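Local coordinates for protein glucose-1-phosphate thymidylyltransferase (Bacillus anthracis, PDB 4ECM) that catalyses formation of dTDP-glucose and pyrophosphate from dTTP and glucose 1-phosphate, the step that opens the route to dTDP-L-rhamnose, at residues G27-G32 with Y59-K64; T100-D105 with L114-D119; V168-I171 with I177-E180; Y196-K201 with L217-I222. All coordinates share one frame; numbering follows the deposited sequence. Where two conformers were deposited one is given.

Interaction 1: G27-G32 with Y59-K64. With DAU (2'deoxy-thymidine-5'-diphospho-alpha-D-glucose), chain B.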
# COMPACT_ATOMS: atom_id res chain seq x y z
N GLY A 27 -9.76 26.03 1.17
CA GLY A 27 -8.41 25.74 0.69
C GLY A 27 -8.40 24.54 -0.25
O GLY A 27 -9.14 23.57 -0.06
N ILE A 28 -7.54 24.60 -1.27
CA ILE A 28 -7.39 23.53 -2.25
C ILE A 28 -5.91 23.28 -2.50
O ILE A 28 -5.17 24.20 -2.80
CB ILE A 28 -8.07 23.90 -3.57
CG1 ILE A 28 -9.58 24.11 -3.35
CG2 ILE A 28 -7.83 22.81 -4.62
CD1 ILE A 28 -10.32 24.69 -4.54
N ILE A 29 -5.47 22.03 -2.34
CA ILE A 29 -4.08 21.68 -2.64
C ILE A 29 -4.14 20.68 -3.79
O ILE A 29 -4.76 19.62 -3.66
CB ILE A 29 -3.31 21.04 -1.46
CG1 ILE A 29 -3.33 21.94 -0.24
CG2 ILE A 29 -1.84 20.76 -1.87
CD1 ILE A 29 -2.67 21.33 0.99
N LEU A 30 -3.52 21.03 -4.91
CA LEU A 30 -3.50 20.17 -6.09
C LEU A 30 -2.23 19.37 -6.02
O LEU A 30 -1.12 19.90 -6.18
CB LEU A 30 -3.60 21.02 -7.37
CG LEU A 30 -4.89 21.85 -7.47
CD1 LEU A 30 -4.97 22.55 -8.82
CD2 LEU A 30 -6.16 20.99 -7.22
N ALA A 31 -2.37 18.07 -5.77
CA ALA A 31 -1.23 17.20 -5.58
C ALA A 31 -1.21 16.03 -6.53
O ALA A 31 -0.68 14.97 -6.21
CB ALA A 31 -1.18 16.72 -4.12
N GLY A 32 -1.75 16.22 -7.73
CA GLY A 32 -1.79 15.18 -8.75
C GLY A 32 -0.56 15.18 -9.63
O GLY A 32 0.55 15.49 -9.19
N TYR A 59 3.20 19.08 3.32
CA TYR A 59 2.98 19.71 4.63
C TYR A 59 3.10 21.22 4.54
O TYR A 59 2.44 21.93 5.27
CB TYR A 59 3.96 19.22 5.69
CG TYR A 59 3.59 17.96 6.43
CD1 TYR A 59 2.82 16.96 5.84
CD2 TYR A 59 4.10 17.71 7.71
CE1 TYR A 59 2.52 15.79 6.53
CE2 TYR A 59 3.80 16.54 8.40
CZ TYR A 59 3.02 15.58 7.80
OH TYR A 59 2.71 14.43 8.47
N HIS A 60 3.96 21.70 3.65
CA HIS A 60 4.18 23.14 3.51
C HIS A 60 2.90 23.85 3.09
O HIS A 60 2.56 24.88 3.66
CB HIS A 60 5.33 23.45 2.54
CG HIS A 60 6.66 22.96 3.02
ND1 HIS A 60 7.57 23.77 3.66
CD2 HIS A 60 7.21 21.72 3.02
CE1 HIS A 60 8.64 23.07 4.00
NE2 HIS A 60 8.44 21.81 3.63
N ALA A 61 2.18 23.28 2.13
CA ALA A 61 0.95 23.86 1.63
C ALA A 61 -0.13 23.85 2.71
O ALA A 61 -0.88 24.83 2.88
CB ALA A 61 0.49 23.12 0.39
N VAL A 62 -0.19 22.75 3.45
CA VAL A 62 -1.15 22.62 4.55
C VAL A 62 -0.89 23.72 5.60
O VAL A 62 -1.81 24.42 6.01
CB VAL A 62 -1.08 21.22 5.19
CG1 VAL A 62 -1.96 21.14 6.45
CG2 VAL A 62 -1.47 20.11 4.16
N TYR A 63 0.37 23.89 6.00
CA TYR A 63 0.72 24.88 7.00
C TYR A 63 0.41 26.31 6.50
O TYR A 63 -0.05 27.13 7.28
CB TYR A 63 2.19 24.75 7.39
CG TYR A 63 2.59 25.52 8.65
CD1 TYR A 63 2.39 24.96 9.92
CD2 TYR A 63 3.17 26.79 8.58
CE1 TYR A 63 2.75 25.64 11.07
CE2 TYR A 63 3.53 27.48 9.73
CZ TYR A 63 3.32 26.90 10.97
OH TYR A 63 3.67 27.56 12.12
N LYS A 64 0.68 26.59 5.21
CA LYS A 64 0.37 27.91 4.66
C LYS A 64 -1.11 28.25 4.84
O LYS A 64 -1.45 29.36 5.22
CB LYS A 64 0.70 27.99 3.17
CG LYS A 64 2.16 28.04 2.82
CD LYS A 64 2.85 29.31 3.33
CE LYS A 64 4.32 29.26 2.97
NZ LYS A 64 5.11 30.29 3.64
O6 DAU B . 4.99 26.42 -10.61
C6 DAU B . 4.32 27.55 -11.17
C5 DAU B . 3.78 27.18 -12.55
O5 DAU B . 2.95 26.04 -12.39
C4 DAU B . 3.00 28.34 -13.18
O4 DAU B . 3.85 29.46 -13.41
C3 DAU B . 2.34 27.95 -14.49
O3 DAU B . 1.52 29.04 -14.96
C2 DAU B . 1.49 26.69 -14.25
O2 DAU B . 0.93 26.20 -15.48
C1 DAU B . 2.31 25.59 -13.59
O1 DAU B . 3.29 25.13 -14.52
P2 DAU B . 3.95 23.66 -14.37
O3P DAU B . 4.96 23.63 -13.26
O4P DAU B . 4.31 23.21 -15.76
OPP DAU B . 2.69 22.79 -13.85
P DAU B . 2.82 21.22 -13.51
O1P DAU B . 4.21 20.93 -13.00
O2P DAU B . 2.27 20.46 -14.66
O5' DAU B . 1.82 21.05 -12.26
C5' DAU B . 2.18 21.60 -11.01
C4' DAU B . 1.40 21.04 -9.82
O4' DAU B . 0.00 20.88 -10.07
C3' DAU B . 1.93 19.71 -9.33
O3' DAU B . 2.19 19.90 -7.93
C2' DAU B . 0.83 18.71 -9.54
C1' DAU B . -0.41 19.57 -9.76
N11 DAU B . -1.26 19.20 -10.90
C61 DAU B . -0.67 19.19 -12.19
C51 DAU B . -1.29 18.55 -13.25
C5A DAU B . -0.71 18.64 -14.64
C21 DAU B . -2.37 18.36 -10.67
O21 DAU B . -2.88 18.31 -9.44
N31 DAU B . -3.00 17.72 -11.69
C41 DAU B . -2.52 17.77 -12.95
O41 DAU B . -3.15 17.10 -13.95
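The backbone of Gly32 donates from N to O21 of the bound dTDP-glucose at 2.9 Å, while three residues back along the same segment Ile29 plugs into the helix residues Ala61 and Val62. One short segment thus serves ligand and helix at once. The N-H of Gly32 meets O21 at a bent angle of 144°, and Leu30 CB lies beside the same oxygen at 3.5 Å, so the thymine carbonyl rests against main chain and the Leu30 CB in the C-terminal part of the segment. Bound pyrophosphate also touches Gly32.

These features belong to the Rossmann-like core of sugar nucleotidyltransferases. Strand 25-30 runs into a glycine-rich loop at the substrate, and helix 57-67 then crosses over the sheet to strand 72-77, which lies parallel beside the first, as in a beta-alpha-beta crossover. Between segments 27-32 and 59-64 the packing is carried by Ile29. Its CG1 branch is anti to the carbonyl carbon (chi1 -56°) and the chain continues extended (chi2 176°), which carries CD1 out to the helix. There CD1 touches two methyls in different directions, 3.6 Å from Val62 CG2 and 3.7 Å from Ala61 CB. The second branch, CG2, also comes to 4.0 Å from Ala61 CB, so both branches of the isoleucine meet that methyl from the strand side. The side chains of Ile29 and Val62 cross at about a right angle. Ile73 and Ile75 of strand 72-77 continue this apolar layer around Ile29, and Ile129 of strand 125-130 covers Ala61.

Interaction 2: T100-D105 with L114-D119; sequences TYRVQD and LGLCED. With DAU (2'deoxy-thymidine-5'-diphospho-alpha-D-glucose), chain B.
Arg102 and Leu116 are brought together by a bend: CG of Arg102 lies anti to its carbonyl carbon (chi1 -59°), and a turn at chi3 (78°) folds the guanidinium back onto the backbone of Leu116. The case shows how one strand of a Rossmann-like nucleotidyltransferase sheet, 98-103, is tied to the turn joining helices 110-115 and 118-121. NH1 of Arg102 donates to Leu116 O at 2.8 Å, meeting a lone pair of that oxygen in the carbonyl plane, and the oxygen lies almost in the guanidinium plane too, so the two flat groups meet edge to edge. The carbonyl belongs to a type I beta turn from Gly115 to Glu118, in which Cys117 takes the N-cap position of the next helix. The other guanidinium nitrogens look outward: NE bonds Phe99 O of a neighbouring subunit, and NH2 makes a weak bond to Ser98 OG of that subunit.

Leu116 completes the contact from its own side. Its CD1 methyl lies against the strand end, 3.6 Å from Val103 O and 3.8 Å from Gln104 CA. Gln104, with CG anti to the backbone N and the chain extended beyond it, then reaches the thymine of dTDP-glucose. Gly109 O and Gln112 OE1 accept from its NE2, which helps fix the amide flip; NE2 of Gln104 also makes a weak bond to O41 of the thymine, while Gln104 OE1 receives the N-H of DAU N31 at 2.7 Å and 169°.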
# COMPACT_ATOMS: atom_id res chain seq x y z
N THR A 100 -10.80 16.80 2.87
CA THR A 100 -11.75 16.09 2.03
C THR A 100 -10.93 15.72 0.79
O THR A 100 -10.16 16.55 0.30
CB THR A 100 -12.97 16.97 1.69
OG1 THR A 100 -13.64 17.33 2.91
CG2 THR A 100 -13.97 16.24 0.77
N TYR A 101 -11.09 14.50 0.28
CA TYR A 101 -10.29 14.03 -0.84
C TYR A 101 -11.06 13.64 -2.10
O TYR A 101 -12.14 13.04 -2.02
CB TYR A 101 -9.49 12.78 -0.42
CG TYR A 101 -8.58 12.96 0.79
CD1 TYR A 101 -7.23 13.30 0.63
CD2 TYR A 101 -9.04 12.75 2.08
CE1 TYR A 101 -6.37 13.46 1.75
CE2 TYR A 101 -8.19 12.90 3.20
CZ TYR A 101 -6.86 13.26 3.02
OH TYR A 101 -6.05 13.40 4.12
N ARG A 102 -10.48 13.95 -3.25
CA ARG A 102 -11.04 13.53 -4.54
C ARG A 102 -9.93 13.08 -5.49
O ARG A 102 -8.84 13.61 -5.45
CB ARG A 102 -11.86 14.62 -5.19
CG ARG A 102 -13.02 15.08 -4.34
CD ARG A 102 -14.09 15.66 -5.23
NE ARG A 102 -14.85 14.60 -5.89
CZ ARG A 102 -15.49 14.73 -7.05
NH1 ARG A 102 -15.40 15.86 -7.75
NH2 ARG A 102 -16.17 13.70 -7.54
N VAL A 103 -10.26 12.12 -6.34
CA VAL A 103 -9.35 11.53 -7.30
C VAL A 103 -9.40 12.18 -8.68
O VAL A 103 -10.48 12.37 -9.25
CB VAL A 103 -9.67 10.01 -7.48
CG1 VAL A 103 -8.83 9.38 -8.62
CG2 VAL A 103 -9.48 9.26 -6.16
N GLN A 104 -8.22 12.49 -9.22
CA GLN A 104 -8.09 12.99 -10.58
C GLN A 104 -7.60 11.78 -11.36
O GLN A 104 -6.51 11.29 -11.14
CB GLN A 104 -7.09 14.14 -10.65
CG GLN A 104 -7.03 14.76 -12.03
CD GLN A 104 -6.04 15.89 -12.15
OE1 GLN A 104 -5.14 16.05 -11.31
NE2 GLN A 104 -6.21 16.71 -13.21
N ASP A 105 -8.45 11.28 -12.26
CA ASP A 105 -8.18 10.05 -13.02
C ASP A 105 -6.88 10.07 -13.81
O ASP A 105 -6.11 9.12 -13.75
CB ASP A 105 -9.36 9.75 -13.97
CG ASP A 105 -10.62 9.34 -13.22
OD1 ASP A 105 -11.72 9.85 -13.57
OD2 ASP A 105 -10.49 8.52 -12.28
N LEU A 114 -8.73 21.36 -10.55
CA LEU A 114 -9.50 22.37 -9.81
C LEU A 114 -10.99 22.17 -10.03
O LEU A 114 -11.79 22.39 -9.11
CB LEU A 114 -9.09 23.78 -10.23
CG LEU A 114 -9.84 24.94 -9.60
CD1 LEU A 114 -9.69 24.94 -8.10
CD2 LEU A 114 -9.32 26.25 -10.18
N GLY A 115 -11.37 21.74 -11.22
CA GLY A 115 -12.79 21.52 -11.57
C GLY A 115 -13.50 20.53 -10.67
O GLY A 115 -14.70 20.64 -10.46
N LEU A 116 -12.76 19.55 -10.13
CA LEU A 116 -13.32 18.52 -9.22
C LEU A 116 -13.76 19.11 -7.86
O LEU A 116 -14.47 18.45 -7.08
CB LEU A 116 -12.27 17.44 -8.96
CG LEU A 116 -11.64 16.77 -10.18
CD1 LEU A 116 -10.43 15.92 -9.78
CD2 LEU A 116 -12.67 15.95 -10.98
N CYS A 117 -13.33 20.33 -7.57
CA CYS A 117 -13.62 20.97 -6.29
C CYS A 117 -14.86 21.86 -6.32
O CYS A 117 -15.15 22.54 -5.35
CB CYS A 117 -12.42 21.83 -5.88
SG CYS A 117 -10.84 21.00 -5.92
N GLU A 118 -15.60 21.86 -7.42
CA GLU A 118 -16.78 22.73 -7.55
C GLU A 118 -17.78 22.62 -6.38
O GLU A 118 -18.09 23.62 -5.72
CB GLU A 118 -17.50 22.46 -8.89
CG GLU A 118 -18.75 23.36 -9.09
CD GLU A 118 -19.40 23.24 -10.48
OE1 GLU A 118 -18.89 22.49 -11.34
OE2 GLU A 118 -20.42 23.91 -10.70
N ASP A 119 -18.28 21.42 -6.13
CA ASP A 119 -19.28 21.20 -5.07
C ASP A 119 -18.72 21.51 -3.68
O ASP A 119 -19.41 22.09 -2.84
CB ASP A 119 -19.83 19.77 -5.13
CG ASP A 119 -20.68 19.51 -6.39
OD1 ASP A 119 -21.10 20.47 -7.07
OD2 ASP A 119 -20.94 18.32 -6.68
O6 DAU B . 4.99 26.42 -10.61
C6 DAU B . 4.32 27.55 -11.17
C5 DAU B . 3.78 27.18 -12.55
O5 DAU B . 2.95 26.04 -12.39
C4 DAU B . 3.00 28.34 -13.18
O4 DAU B . 3.85 29.46 -13.41
C3 DAU B . 2.34 27.95 -14.49
O3 DAU B . 1.52 29.04 -14.96
C2 DAU B . 1.49 26.69 -14.25
O2 DAU B . 0.93 26.20 -15.48
C1 DAU B . 2.31 25.59 -13.59
O1 DAU B . 3.29 25.13 -14.52
P2 DAU B . 3.95 23.66 -14.37
O3P DAU B . 4.96 23.63 -13.26
O4P DAU B . 4.31 23.21 -15.76
OPP DAU B . 2.69 22.79 -13.85
P DAU B . 2.82 21.22 -13.51
O1P DAU B . 4.21 20.93 -13.00
O2P DAU B . 2.27 20.46 -14.66
O5' DAU B . 1.82 21.05 -12.26
C5' DAU B . 2.18 21.60 -11.01
C4' DAU B . 1.40 21.04 -9.82
O4' DAU B . 0.00 20.88 -10.07
C3' DAU B . 1.93 19.71 -9.33
O3' DAU B . 2.19 19.90 -7.93
C2' DAU B . 0.83 18.71 -9.54
C1' DAU B . -0.41 19.57 -9.76
N11 DAU B . -1.26 19.20 -10.90
C61 DAU B . -0.67 19.19 -12.19
C51 DAU B . -1.29 18.55 -13.25
C5A DAU B . -0.71 18.64 -14.64
C21 DAU B . -2.37 18.36 -10.67
O21 DAU B . -2.88 18.31 -9.44
N31 DAU B . -3.00 17.72 -11.69
C41 DAU B . -2.52 17.77 -12.95
O41 DAU B . -3.15 17.10 -13.95

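Interaction 3: V168-I171 with I177-E180; sequences VANI and IEIE
Ile177 N donates to Asn170 O at 2.7 Å, and Asn170 N returns a bond of 2.9 Å to Glu178 O. Two further bonds join Val168 and Glu180: Val168 N to Glu180 O at 2.8 Å, and Glu180 N to Val168 O at 3.0 Å. Val168 O is gripped further: a water donates to it at 2.9 Å, and Ile179 CA makes a CA-H...O contact at 3.3 Å. The water also donates to Glu178 OE2, but that side chain was modelled in two conformers, so the bridge is less certain than the backbone bonds.

The pattern exemplifies an antiparallel beta hairpin, strands 167-172 and 175-181, whose segments run at 163° to each other. Ala169 and Ile179 form the non-hydrogen-bonded pair. Because Asn170 faces both Ile177 and Glu178, and Ile177 has helix-like backbone angles, the far end is consistent with a classic bulge.

On the face carrying Val168, Asn170, Glu178 and Glu180, Glu178 in the conformer described places CG between the backbone N and the carbonyl carbon (chi1 56°). Its bent chain brings CD to 3.8 Å from Asn170 CB, with amide and carboxylate planes 76° apart. Ile177 CB comes within 4.0 Å of Asn170 ND2. The Ala169 and Ile179 face is apolar and turned inward, where both residues pack on Val192 of strand 190-198. Ile179 also meets Thr220 and Asn223 of helix 219-228.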
# COMPACT_ATOMS: atom_id res chain seq x y z
N VAL A 168 3.82 33.73 -17.47
CA VAL A 168 4.51 35.03 -17.39
C VAL A 168 3.55 36.19 -17.56
O VAL A 168 2.78 36.24 -18.51
CB VAL A 168 5.59 35.13 -18.47
CG1 VAL A 168 6.18 36.53 -18.53
CG2 VAL A 168 6.69 34.08 -18.23
N ALA A 169 3.60 37.13 -16.62
CA ALA A 169 2.72 38.29 -16.66
C ALA A 169 3.38 39.45 -17.38
O ALA A 169 4.51 39.83 -17.06
CB ALA A 169 2.33 38.72 -15.24
N ASN A 170 2.67 39.98 -18.36
CA ASN A 170 3.11 41.14 -19.11
C ASN A 170 2.55 42.33 -18.37
O ASN A 170 1.34 42.60 -18.44
CB ASN A 170 2.57 41.07 -20.55
CG ASN A 170 2.93 42.30 -21.39
OD1 ASN A 170 3.69 43.17 -20.96
ND2 ASN A 170 2.38 42.37 -22.61
N ILE A 171 3.41 43.02 -17.63
CA ILE A 171 2.99 44.17 -16.84
C ILE A 171 3.41 45.50 -17.46
O ILE A 171 4.58 45.71 -17.76
CB ILE A 171 3.58 44.11 -15.43
CG1 ILE A 171 3.08 42.85 -14.70
CG2 ILE A 171 3.21 45.37 -14.62
CD1 ILE A 171 3.57 42.75 -13.31
N ILE A 177 -1.35 43.13 -18.61
CA ILE A 177 -1.94 43.24 -19.95
C ILE A 177 -2.38 41.85 -20.40
O ILE A 177 -3.46 41.71 -20.94
CB ILE A 177 -0.96 43.84 -20.96
CG1 ILE A 177 -0.49 45.21 -20.47
CG2 ILE A 177 -1.61 43.95 -22.36
CD1 ILE A 177 -1.62 46.21 -20.17
N GLU A 178 -1.54 40.86 -20.16
CA GLU A 178 -1.85 39.47 -20.50
C GLU A 178 -0.88 38.52 -19.82
O GLU A 178 0.21 38.91 -19.40
CB GLU A 178 -1.89 39.25 -22.03
CG GLU A 178 -0.63 39.63 -22.80
CD GLU A 178 0.53 38.67 -22.59
OE1 GLU A 178 1.53 38.76 -23.34
OE2 GLU A 178 0.45 37.81 -21.69
N ILE A 179 -1.29 37.27 -19.69
CA ILE A 179 -0.45 36.24 -19.12
C ILE A 179 -0.22 35.25 -20.25
O ILE A 179 -1.12 34.96 -21.03
CB ILE A 179 -1.08 35.55 -17.92
CG1 ILE A 179 -1.32 36.55 -16.79
CG2 ILE A 179 -0.17 34.42 -17.42
CD1 ILE A 179 -2.18 35.99 -15.65
N GLU A 180 1.00 34.75 -20.35
CA GLU A 180 1.35 33.78 -21.38
C GLU A 180 2.04 32.57 -20.73
O GLU A 180 2.96 32.71 -19.93
CB GLU A 180 2.23 34.47 -22.43
CG GLU A 180 2.64 33.59 -23.59
CD GLU A 180 3.40 34.35 -24.69
OE1 GLU A 180 3.69 35.57 -24.53
OE2 GLU A 180 3.73 33.70 -25.71
O HOH W 1 3.11 37.73 -20.96

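Interaction 4: Y196-K201 with L217-I222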
# COMPACT_ATOMS: atom_id res chain seq x y z
N TYR A 196 -3.17 30.66 -6.24
CA TYR A 196 -4.27 31.37 -6.86
C TYR A 196 -5.42 31.63 -5.89
O TYR A 196 -5.78 30.77 -5.08
CB TYR A 196 -4.80 30.54 -8.04
CG TYR A 196 -3.71 30.06 -8.97
CD1 TYR A 196 -3.09 30.92 -9.86
CD2 TYR A 196 -3.31 28.74 -8.97
CE1 TYR A 196 -2.09 30.49 -10.70
CE2 TYR A 196 -2.30 28.29 -9.82
CZ TYR A 196 -1.70 29.16 -10.67
OH TYR A 196 -0.70 28.72 -11.50
N LEU A 197 -5.99 32.83 -5.96
CA LEU A 197 -7.12 33.17 -5.13
C LEU A 197 -8.27 33.43 -6.09
O LEU A 197 -8.16 34.31 -6.95
CB LEU A 197 -6.84 34.35 -4.20
CG LEU A 197 -5.67 34.17 -3.22
CD1 LEU A 197 -4.32 34.49 -3.89
CD2 LEU A 197 -5.81 35.02 -1.99
N TYR A 198 -9.35 32.64 -5.96
CA TYR A 198 -10.53 32.73 -6.86
C TYR A 198 -11.88 32.83 -6.15
O TYR A 198 -12.04 32.38 -5.01
CB TYR A 198 -10.63 31.49 -7.75
CG TYR A 198 -9.49 31.22 -8.70
CD1 TYR A 198 -9.12 32.17 -9.64
CD2 TYR A 198 -8.85 30.00 -8.72
CE1 TYR A 198 -8.09 31.94 -10.53
CE2 TYR A 198 -7.81 29.74 -9.63
CZ TYR A 198 -7.43 30.72 -10.53
OH TYR A 198 -6.41 30.51 -11.43
N ASP A 199 -12.85 33.44 -6.84
CA ASP A 199 -14.22 33.41 -6.36
C ASP A 199 -14.86 32.19 -7.03
O ASP A 199 -14.24 31.54 -7.88
CB ASP A 199 -14.99 34.72 -6.62
CG ASP A 199 -15.20 35.05 -8.10
OD1 ASP A 199 -14.90 34.21 -8.97
OD2 ASP A 199 -15.68 36.17 -8.37
N SER A 200 -16.09 31.87 -6.67
CA SER A 200 -16.74 30.66 -7.17
C SER A 200 -17.08 30.67 -8.67
O SER A 200 -17.50 29.65 -9.20
CB SER A 200 -18.01 30.37 -6.37
OG SER A 200 -18.95 31.41 -6.57
N LYS A 201 -16.87 31.79 -9.35
CA LYS A 201 -17.19 31.87 -10.77
C LYS A 201 -16.21 31.09 -11.63
O LYS A 201 -16.50 30.80 -12.79
CB LYS A 201 -17.24 33.33 -11.24
CG LYS A 201 -18.38 34.13 -10.59
CD LYS A 201 -18.58 35.50 -11.25
CE LYS A 201 -19.78 36.26 -10.64
NZ LYS A 201 -19.91 37.68 -11.14
N LEU A 217 -5.87 21.43 -19.73
CA LEU A 217 -6.74 22.56 -19.46
C LEU A 217 -5.81 23.51 -18.72
O LEU A 217 -5.29 23.14 -17.64
CB LEU A 217 -7.93 22.12 -18.58
CG LEU A 217 -9.06 21.30 -19.26
CD1 LEU A 217 -8.54 20.17 -20.15
CD2 LEU A 217 -10.06 20.77 -18.22
N GLU A 218 -5.55 24.70 -19.29
CA GLU A 218 -4.54 25.62 -18.71
C GLU A 218 -5.03 26.65 -17.68
O GLU A 218 -5.97 27.40 -17.95
CB GLU A 218 -3.80 26.36 -19.82
CG GLU A 218 -3.04 25.47 -20.81
CD GLU A 218 -1.80 24.81 -20.24
OE1 GLU A 218 -1.46 25.06 -19.05
OE2 GLU A 218 -1.14 24.05 -20.98
N ILE A 219 -4.36 26.71 -16.53
CA ILE A 219 -4.72 27.67 -15.49
C ILE A 219 -4.52 29.10 -16.01
O ILE A 219 -5.25 30.02 -15.61
CB ILE A 219 -3.93 27.45 -14.15
CG1 ILE A 219 -4.67 28.09 -12.98
CG2 ILE A 219 -2.53 27.99 -14.24
CD1 ILE A 219 -6.05 27.46 -12.68
N THR A 220 -3.55 29.29 -16.90
CA THR A 220 -3.31 30.62 -17.49
C THR A 220 -4.57 31.12 -18.24
O THR A 220 -4.91 32.31 -18.17
CB THR A 220 -2.06 30.63 -18.38
OG1 THR A 220 -0.89 30.52 -17.55
CG2 THR A 220 -1.98 31.92 -19.20
N ASP A 221 -5.28 30.22 -18.92
CA ASP A 221 -6.53 30.61 -19.62
C ASP A 221 -7.57 31.16 -18.64
O ASP A 221 -8.27 32.13 -18.94
CB ASP A 221 -7.10 29.43 -20.39
CG ASP A 221 -6.17 28.95 -21.49
OD1 ASP A 221 -5.32 29.75 -21.96
OD2 ASP A 221 -6.29 27.77 -21.89
N ILE A 222 -7.66 30.53 -17.47
CA ILE A 222 -8.57 30.97 -16.43
C ILE A 222 -8.16 32.36 -15.93
O ILE A 222 -9.00 33.25 -15.78
CB ILE A 222 -8.56 30.00 -15.24
CG1 ILE A 222 -9.25 28.69 -15.62
CG2 ILE A 222 -9.25 30.62 -14.01
CD1 ILE A 222 -9.06 27.59 -14.57
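Ile219 is the residue whose conformation makes this contact, since each of its three outer carbons meets a tyrosine. With CG1 anti to the backbone N (chi1 -159°), the longer branch runs out toward the strand, and CG2 is left in the crowded position between N and the carbonyl carbon. The bend at chi2 (64°) then turns CD1 aside to Tyr198. CG1 itself sits over one face of the Tyr196 ring, 4.0 Å from its centroid and 15° off the normal, a CH-pi contact displaced toward the rim. CG2 slides along the phenol end instead and lies 3.4 Å from Tyr196 OH.

Tyr196 and Tyr198 are two apart on strand 190-198, so both rings leave the same side of the central sheet, each with CG anti to its carbonyl carbon. Helix 219-228 packs across them in the manner of an alpha/beta layer, with Glu218 at its N-cap position. Tyr198 meets the helix obliquely: Ile219 CD1 lies 3.3 Å from Tyr198 OH, and one turn along, Ile222 CG2 approaches Tyr198 CE1 at 3.9 Å. Tyr198 and Ile222 cross at about a right angle. The phenol oxygen among these methyls is satisfied by Asn223 OD1, and the Tyr226 ring meets that of Tyr198 with the two planes nearly parallel.

Beyond the strand, Asp199 caps the turn into the next helix, its OD1 accepting from Lys201 N at 3.1 Å from above the carboxylate plane. On the helix, Thr220 touches dTDP-glucose, and its OG1 bonds Glu181 OE1.

All four contacts reach one central sheet, and three of them meet the ligand: interactions 1 and 2 hold the thymine through Gly32 and Gln104, and interaction 4 touches dTDP-glucose through Thr220. Interactions 1 and 2 touch each other, Ile28 CD1 lying 3.6 Å from Leu114 CD1. Leu114 also bridges onward, its CD2 being 3.8 Å from Tyr198 CE2 of interaction 4. That contact joins interaction 3 where Ile179 CG2 comes 3.6 Å from Thr220 CG2, close to Glu181, which hydrogen-bonds both Thr220 and dTDP-glucose. The packing chain therefore runs 1, 2, 4, 3, whereas interactions 1 and 3, with centres about 25 Å apart, do not touch.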